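Local coordinates for putative immunoglobulin-blocking virulence protein (Mycoplasma mycoides subsp. capri, PDB 7ADK) that probably blocks host antibodies by binding immunoglobulin and so may act as a virulence factor of this mycoplasma, at residues Q267-K272 and Y284-A289; S654-E659 and I688-K693. All coordinates share one frame; numbering follows the deposited sequence.

Contact 1 (Q267-K272 and Y284-A289)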
loop_
_atom_site.group_PDB
_atom_site.type_symbol
_atom_site.label_atom_id
_atom_site.label_comp_id
_atom_site.label_asym_id
_atom_site.label_seq_id
_atom_site.Cartn_x
_atom_site.Cartn_y
_atom_site.Cartn_z
ATOM N N GLN A 267 -19.695 43.512 -36.265
ATOM C CA GLN A 267 -20.826 43.069 -37.082
ATOM C C GLN A 267 -20.648 43.309 -38.589
ATOM O O GLN A 267 -21.139 42.510 -39.381
ATOM C CB GLN A 267 -22.085 43.824 -36.640
ATOM C CG GLN A 267 -22.604 43.373 -35.279
ATOM C CD GLN A 267 -23.858 44.140 -34.885
ATOM O OE1 GLN A 267 -24.970 43.824 -35.268
ATOM N NE2 GLN A 267 -23.735 45.222 -34.163
ATOM N N LYS A 268 -19.957 44.375 -39.019
ATOM C CA LYS A 268 -19.633 44.573 -40.439
ATOM C C LYS A 268 -18.523 43.630 -40.911
ATOM O O LYS A 268 -18.562 43.150 -42.036
ATOM C CB LYS A 268 -19.298 46.047 -40.714
ATOM C CG LYS A 268 -20.553 46.933 -40.680
ATOM C CD LYS A 268 -20.336 48.331 -41.267
ATOM C CE LYS A 268 -19.448 49.250 -40.427
ATOM N NZ LYS A 268 -20.180 49.855 -39.293
ATOM N N GLU A 269 -17.515 43.360 -40.082
ATOM C CA GLU A 269 -16.391 42.479 -40.444
ATOM C C GLU A 269 -16.740 40.983 -40.367
ATOM O O GLU A 269 -16.265 40.198 -41.184
ATOM C CB GLU A 269 -15.176 42.777 -39.552
ATOM C CG GLU A 269 -14.509 44.126 -39.856
ATOM C CD GLU A 269 -13.121 44.246 -39.217
ATOM O OE1 GLU A 269 -12.973 43.984 -38.007
ATOM O OE2 GLU A 269 -12.157 44.624 -39.909
ATOM N N TYR A 270 -17.573 40.574 -39.407
ATOM C CA TYR A 270 -17.868 39.176 -39.088
ATOM C C TYR A 270 -18.338 38.307 -40.268
ATOM O O TYR A 270 -17.727 37.258 -40.474
ATOM C CB TYR A 270 -18.841 39.121 -37.901
ATOM C CG TYR A 270 -19.469 37.760 -37.652
ATOM C CD1 TYR A 270 -18.829 36.785 -36.865
ATOM C CD2 TYR A 270 -20.712 37.458 -38.233
ATOM C CE1 TYR A 270 -19.416 35.523 -36.674
ATOM C CE2 TYR A 270 -21.300 36.200 -38.055
ATOM C CZ TYR A 270 -20.655 35.225 -37.274
ATOM O OH TYR A 270 -21.230 34.016 -37.090
ATOM N N PRO A 271 -19.351 38.694 -41.068
ATOM C CA PRO A 271 -19.924 37.816 -42.087
ATOM C C PRO A 271 -18.960 37.480 -43.234
ATOM O O PRO A 271 -19.084 36.415 -43.846
ATOM C CB PRO A 271 -21.188 38.522 -42.575
ATOM C CG PRO A 271 -20.964 39.984 -42.245
ATOM C CD PRO A 271 -20.117 39.925 -40.988
ATOM N N LYS A 272 -17.972 38.345 -43.497
ATOM C CA LYS A 272 -16.881 38.068 -44.440
ATOM C C LYS A 272 -15.765 37.294 -43.751
ATOM O O LYS A 272 -15.397 36.207 -44.194
ATOM C CB LYS A 272 -16.375 39.375 -45.077
ATOM C CG LYS A 272 -17.437 40.141 -45.883
ATOM C CD LYS A 272 -18.060 39.336 -47.026
ATOM C CE LYS A 272 -18.970 40.177 -47.920
ATOM N NZ LYS A 272 -20.185 40.640 -47.230
ATOM N N TYR A 284 -13.126 31.794 -32.333
ATOM C CA TYR A 284 -14.105 32.200 -31.323
ATOM C C TYR A 284 -13.460 33.013 -30.175
ATOM O O TYR A 284 -14.145 33.776 -29.504
ATOM C CB TYR A 284 -15.128 31.059 -31.138
ATOM C CG TYR A 284 -14.947 29.858 -30.229
ATOM C CD1 TYR A 284 -13.991 28.885 -30.538
ATOM C CD2 TYR A 284 -16.114 29.390 -29.598
ATOM C CE1 TYR A 284 -14.059 27.566 -30.057
ATOM C CE2 TYR A 284 -16.238 28.067 -29.149
ATOM C CZ TYR A 284 -15.193 27.150 -29.346
ATOM O OH TYR A 284 -15.304 25.875 -28.907
ATOM N N ILE A 285 -12.116 33.076 -30.123
ATOM C CA ILE A 285 -11.324 34.160 -29.497
ATOM C C ILE A 285 -11.691 35.549 -30.055
ATOM O O ILE A 285 -11.810 36.527 -29.314
ATOM C CB ILE A 285 -9.800 33.889 -29.668
ATOM C CG1 ILE A 285 -9.351 32.773 -28.700
ATOM C CG2 ILE A 285 -8.921 35.130 -29.438
ATOM C CD1 ILE A 285 -7.916 32.271 -28.880
ATOM N N TRP A 286 -11.884 35.672 -31.367
ATOM C CA TRP A 286 -12.259 36.925 -32.012
ATOM C C TRP A 286 -13.715 37.311 -31.720
ATOM O O TRP A 286 -14.073 38.476 -31.885
ATOM C CB TRP A 286 -11.918 36.854 -33.512
ATOM C CG TRP A 286 -12.063 38.109 -34.312
ATOM C CD1 TRP A 286 -11.146 39.091 -34.436
ATOM C CD2 TRP A 286 -13.188 38.528 -35.132
ATOM N NE1 TRP A 286 -11.674 40.128 -35.170
ATOM C CE2 TRP A 286 -12.950 39.853 -35.586
ATOM C CE3 TRP A 286 -14.375 37.911 -35.569
ATOM C CZ2 TRP A 286 -13.892 40.571 -36.328
ATOM C CZ3 TRP A 286 -15.289 38.596 -36.388
ATOM C CH2 TRP A 286 -15.074 39.936 -36.730
ATOM N N LEU A 287 -14.581 36.412 -31.242
ATOM C CA LEU A 287 -15.905 36.794 -30.730
ATOM C C LEU A 287 -15.779 37.458 -29.356
ATOM O O LEU A 287 -16.120 38.621 -29.227
ATOM C CB LEU A 287 -16.904 35.619 -30.714
ATOM C CG LEU A 287 -17.628 35.233 -32.008
ATOM C CD1 LEU A 287 -18.286 36.424 -32.672
ATOM C CD2 LEU A 287 -16.745 34.559 -33.026
ATOM N N ILE A 288 -15.230 36.780 -28.354
ATOM C CA ILE A 288 -15.071 37.322 -26.996
ATOM C C ILE A 288 -14.292 38.643 -26.978
ATOM O O ILE A 288 -14.716 39.580 -26.310
ATOM C CB ILE A 288 -14.449 36.275 -26.038
ATOM C CG1 ILE A 288 -13.044 35.803 -26.455
ATOM C CG2 ILE A 288 -15.386 35.081 -25.920
ATOM C CD1 ILE A 288 -12.435 34.686 -25.617
ATOM N N ALA A 289 -13.225 38.787 -27.770
ATOM C CA ALA A 289 -12.466 40.033 -27.871
ATOM C C ALA A 289 -13.187 41.180 -28.623
ATOM O O ALA A 289 -12.620 42.261 -28.760
ATOM C CB ALA A 289 -11.107 39.716 -28.478
#

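Contact 2 (S654-E659 and I688-K693)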
loop_
_atom_site.group_PDB
_atom_site.type_symbol
_atom_site.label_atom_id
_atom_site.label_comp_id
_atom_site.label_asym_id
_atom_site.label_seq_id
_atom_site.Cartn_x
_atom_site.Cartn_y
_atom_site.Cartn_z
ATOM N N SER A 654 -29.876 -17.348 19.833
ATOM C CA SER A 654 -31.142 -17.001 19.175
ATOM C C SER A 654 -31.712 -15.652 19.691
ATOM O O SER A 654 -32.877 -15.550 20.059
ATOM C CB SER A 654 -32.104 -18.189 19.273
ATOM O OG SER A 654 -33.010 -18.191 18.199
ATOM N N ASP A 655 -30.896 -14.594 19.735
ATOM C CA ASP A 655 -31.329 -13.190 19.893
ATOM C C ASP A 655 -31.663 -12.525 18.543
ATOM O O ASP A 655 -32.086 -11.376 18.489
ATOM C CB ASP A 655 -30.278 -12.341 20.641
ATOM C CG ASP A 655 -29.084 -11.901 19.789
ATOM O OD1 ASP A 655 -28.678 -12.684 18.919
ATOM O OD2 ASP A 655 -28.546 -10.785 19.982
ATOM N N GLU A 656 -31.472 -13.218 17.426
ATOM C CA GLU A 656 -31.667 -12.674 16.085
ATOM C C GLU A 656 -33.109 -12.269 15.807
ATOM O O GLU A 656 -33.339 -11.436 14.948
ATOM C CB GLU A 656 -31.174 -13.671 15.033
ATOM C CG GLU A 656 -29.680 -13.952 15.184
ATOM C CD GLU A 656 -29.076 -14.565 13.927
ATOM O OE1 GLU A 656 -29.239 -15.782 13.713
ATOM O OE2 GLU A 656 -28.445 -13.823 13.149
ATOM N N LEU A 657 -34.078 -12.787 16.565
ATOM C CA LEU A 657 -35.474 -12.339 16.554
ATOM C C LEU A 657 -35.611 -10.862 16.969
ATOM O O LEU A 657 -36.559 -10.183 16.580
ATOM C CB LEU A 657 -36.289 -13.199 17.532
ATOM C CG LEU A 657 -36.470 -14.678 17.155
ATOM C CD1 LEU A 657 -35.272 -15.557 17.486
ATOM C CD2 LEU A 657 -37.652 -15.240 17.935
ATOM N N ASN A 658 -34.655 -10.375 17.760
ATOM C CA ASN A 658 -34.633 -9.072 18.408
ATOM C C ASN A 658 -33.265 -8.359 18.311
ATOM O O ASN A 658 -32.964 -7.480 19.114
ATOM C CB ASN A 658 -35.167 -9.218 19.842
ATOM C CG ASN A 658 -34.331 -10.134 20.710
ATOM O OD1 ASN A 658 -34.552 -11.331 20.792
ATOM N ND2 ASN A 658 -33.378 -9.595 21.411
ATOM N N GLU A 659 -32.439 -8.668 17.307
ATOM C CA GLU A 659 -31.488 -7.668 16.818
ATOM C C GLU A 659 -32.294 -6.541 16.146
ATOM O O GLU A 659 -33.164 -6.809 15.315
ATOM C CB GLU A 659 -30.448 -8.253 15.847
ATOM C CG GLU A 659 -29.715 -7.080 15.164
ATOM C CD GLU A 659 -28.517 -7.419 14.292
ATOM O OE1 GLU A 659 -28.506 -8.485 13.651
ATOM O OE2 GLU A 659 -27.611 -6.566 14.211
ATOM N N ILE A 688 -21.863 -18.869 10.308
ATOM C CA ILE A 688 -22.558 -18.350 11.487
ATOM C C ILE A 688 -23.007 -19.563 12.311
ATOM O O ILE A 688 -23.826 -20.358 11.844
ATOM C CB ILE A 688 -23.759 -17.485 11.079
ATOM C CG1 ILE A 688 -23.268 -16.259 10.292
ATOM C CG2 ILE A 688 -24.575 -17.079 12.312
ATOM C CD1 ILE A 688 -24.385 -15.307 9.894
ATOM N N ARG A 689 -22.486 -19.724 13.526
ATOM C CA ARG A 689 -22.922 -20.761 14.463
ATOM C C ARG A 689 -24.105 -20.232 15.255
ATOM O O ARG A 689 -23.954 -19.308 16.046
ATOM C CB ARG A 689 -21.740 -21.181 15.347
ATOM C CG ARG A 689 -22.142 -22.114 16.507
ATOM C CD ARG A 689 -20.979 -22.533 17.411
ATOM N NE ARG A 689 -19.975 -23.376 16.733
ATOM C CZ ARG A 689 -18.966 -23.981 17.333
ATOM N NH1 ARG A 689 -18.801 -23.961 18.620
ATOM N NH2 ARG A 689 -18.080 -24.625 16.646
ATOM N N ILE A 690 -25.266 -20.841 15.067
ATOM C CA ILE A 690 -26.489 -20.503 15.787
ATOM C C ILE A 690 -26.594 -21.452 16.982
ATOM O O ILE A 690 -26.677 -22.670 16.808
ATOM C CB ILE A 690 -27.706 -20.587 14.843
ATOM C CG1 ILE A 690 -27.561 -19.570 13.690
ATOM C CG2 ILE A 690 -29.006 -20.355 15.630
ATOM C CD1 ILE A 690 -28.675 -19.600 12.649
ATOM N N SER A 691 -26.571 -20.911 18.199
ATOM C CA SER A 691 -26.701 -21.666 19.453
ATOM C C SER A 691 -28.070 -21.457 20.126
ATOM O O SER A 691 -28.798 -20.515 19.815
ATOM C CB SER A 691 -25.520 -21.340 20.375
ATOM O OG SER A 691 -25.549 -20.004 20.803
ATOM N N GLY A 692 -28.439 -22.349 21.050
ATOM C CA GLY A 692 -29.727 -22.358 21.762
ATOM C C GLY A 692 -30.897 -23.017 21.013
ATOM O O GLY A 692 -30.888 -23.137 19.793
ATOM N N LYS A 693 -31.923 -23.445 21.756
ATOM C CA LYS A 693 -33.060 -24.229 21.238
ATOM C C LYS A 693 -34.152 -23.409 20.528
ATOM O O LYS A 693 -34.966 -23.996 19.816
ATOM C CB LYS A 693 -33.689 -25.052 22.379
ATOM C CG LYS A 693 -32.723 -26.013 23.089
ATOM C CD LYS A 693 -33.429 -26.779 24.213
ATOM C CE LYS A 693 -32.469 -27.660 25.027
ATOM N NZ LYS A 693 -31.701 -26.893 26.035
#

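Contact 1 (Q267-K272 and Y284-A289)
Tyr-270 and Leu-287 mark where the two backbones come nearest, with CA atoms 8.9 Å apart, so side chains must span the distance between 267-272, which runs into helix 270-273, and the last turns of helix 280-288. Trp-286 does most of the spanning. Its CG is anti to the backbone N (chi1 -172°), which projects the indole away from its helix until the far rim of the six-membered ring reaches the other segment. That rim lands on the turn at Glu-269 and Tyr-270. CH2 comes within 3.7 Å of Tyr-270 N, which lies near the plane of the indole, and CZ3 is 3.9 Å from Tyr-270 CB, also in that plane. Further along the rim, CZ2 lies 3.9 Å from Glu-269 OE1, again at the edge, with the carboxylate turned 52° from the indole. The Glu-269 side chain is extended beyond CG and passes the tryptophan at about a right angle. The tyrosine ring takes the other flank: CD1 is 4.0 Å from Trp-286 CZ3, which sits at the edge of the phenol ring, and 4.2 Å from Leu-287 CD1. Outside the two segments, Lys-263 makes a cation-pi contact with the indole and Phe-277 meets it with ring planes at about 45°, while Ile-227 brings in helix 227-235. The contact illustrates how a large aromatic can join two short helices in a helical part of the chain through van der Waals contact at its rim. The weakly positive C-H edge of an indole is a tolerable neighbour for a carboxylate oxygen, and the lysine at the ring is consistent with the same polarity, so any electrostatic gain from Glu-269 is probably modest beside the apolar packing.

Contact 2 (S654-E659 and I688-K693)
Matching first torsions bring Glu-656 and Ile-690 together: each sets its leading carbon, CG in the glutamate (chi1 -61°) and CG1 in the isoleucine (chi1 -62°), anti to its own carbonyl carbon. Both chains are extended from there, and they cross at about a right angle. One carboxylate oxygen lies against the CG1-CD1 branch: Glu-656 OE1 is 4.0 Å from Ile-690 CD1 and 4.1 Å from Ile-690 CG1. Tyr-707 of helix 698-709 also touches the Glu-656 side chain, and Leu-730 packs on Ile-690. The second half of the contact belongs to the backbone. Ser-654 and Gly-692 have CA atoms 6.1 Å apart, and beside them Ser-654 N is 3.3 Å from Ser-691 O, while Ser-654 CB is 4.1 Å from that same oxygen. Gly-692 has a positive phi, a conformation that favours glycine, and it carries the chain past Ser-654. The serine hydroxyls turn to other partners: Ser-654 OG ties the first exit to Thr-694 O, just beyond the second segment, and Ser-691 OG ties the second to Glu-651 OE2 in strand 650-652. Thus the two chains leave neighbouring strands of a three-stranded parallel sheet side by side at Ser-654 and Ser-691/Gly-692 and then part, Glu-656 reaching back to Ile-690. Chemically, the meeting of Glu-656 with Ile-690 is a van der Waals contact, with no charge pairing between them; a carboxylate that lies buried against methyl and methylene carbon would be expected to feel a less polar environment than in water, while hydrogen bonds of the serine hydroxyls, and of Asn-703 ND2 to Glu-656 O and Glu-659 O, supply directional bonding around it.

How the contacts relate
Followed from the N terminus, the chain reaches contact 1 first. It closes a short excursion of 11 residues, joining helix 270-273 to helix 280-288 within the helical region that also holds helices 209-218, 227-235 and 247-253. The chain then runs through the mixed sheet and most of the five-stranded parallel sheet before contact 2 opens. That contact spans 28 residues, including strand 676-679, and ties the exits of adjacent parallel strands 650-652 and 688-690. The two loops are in series, neither nested nor crossed. Their centres lie about 78 Å apart on opposite sides of the chain's centre, so the two are separate, local contacts that do not touch.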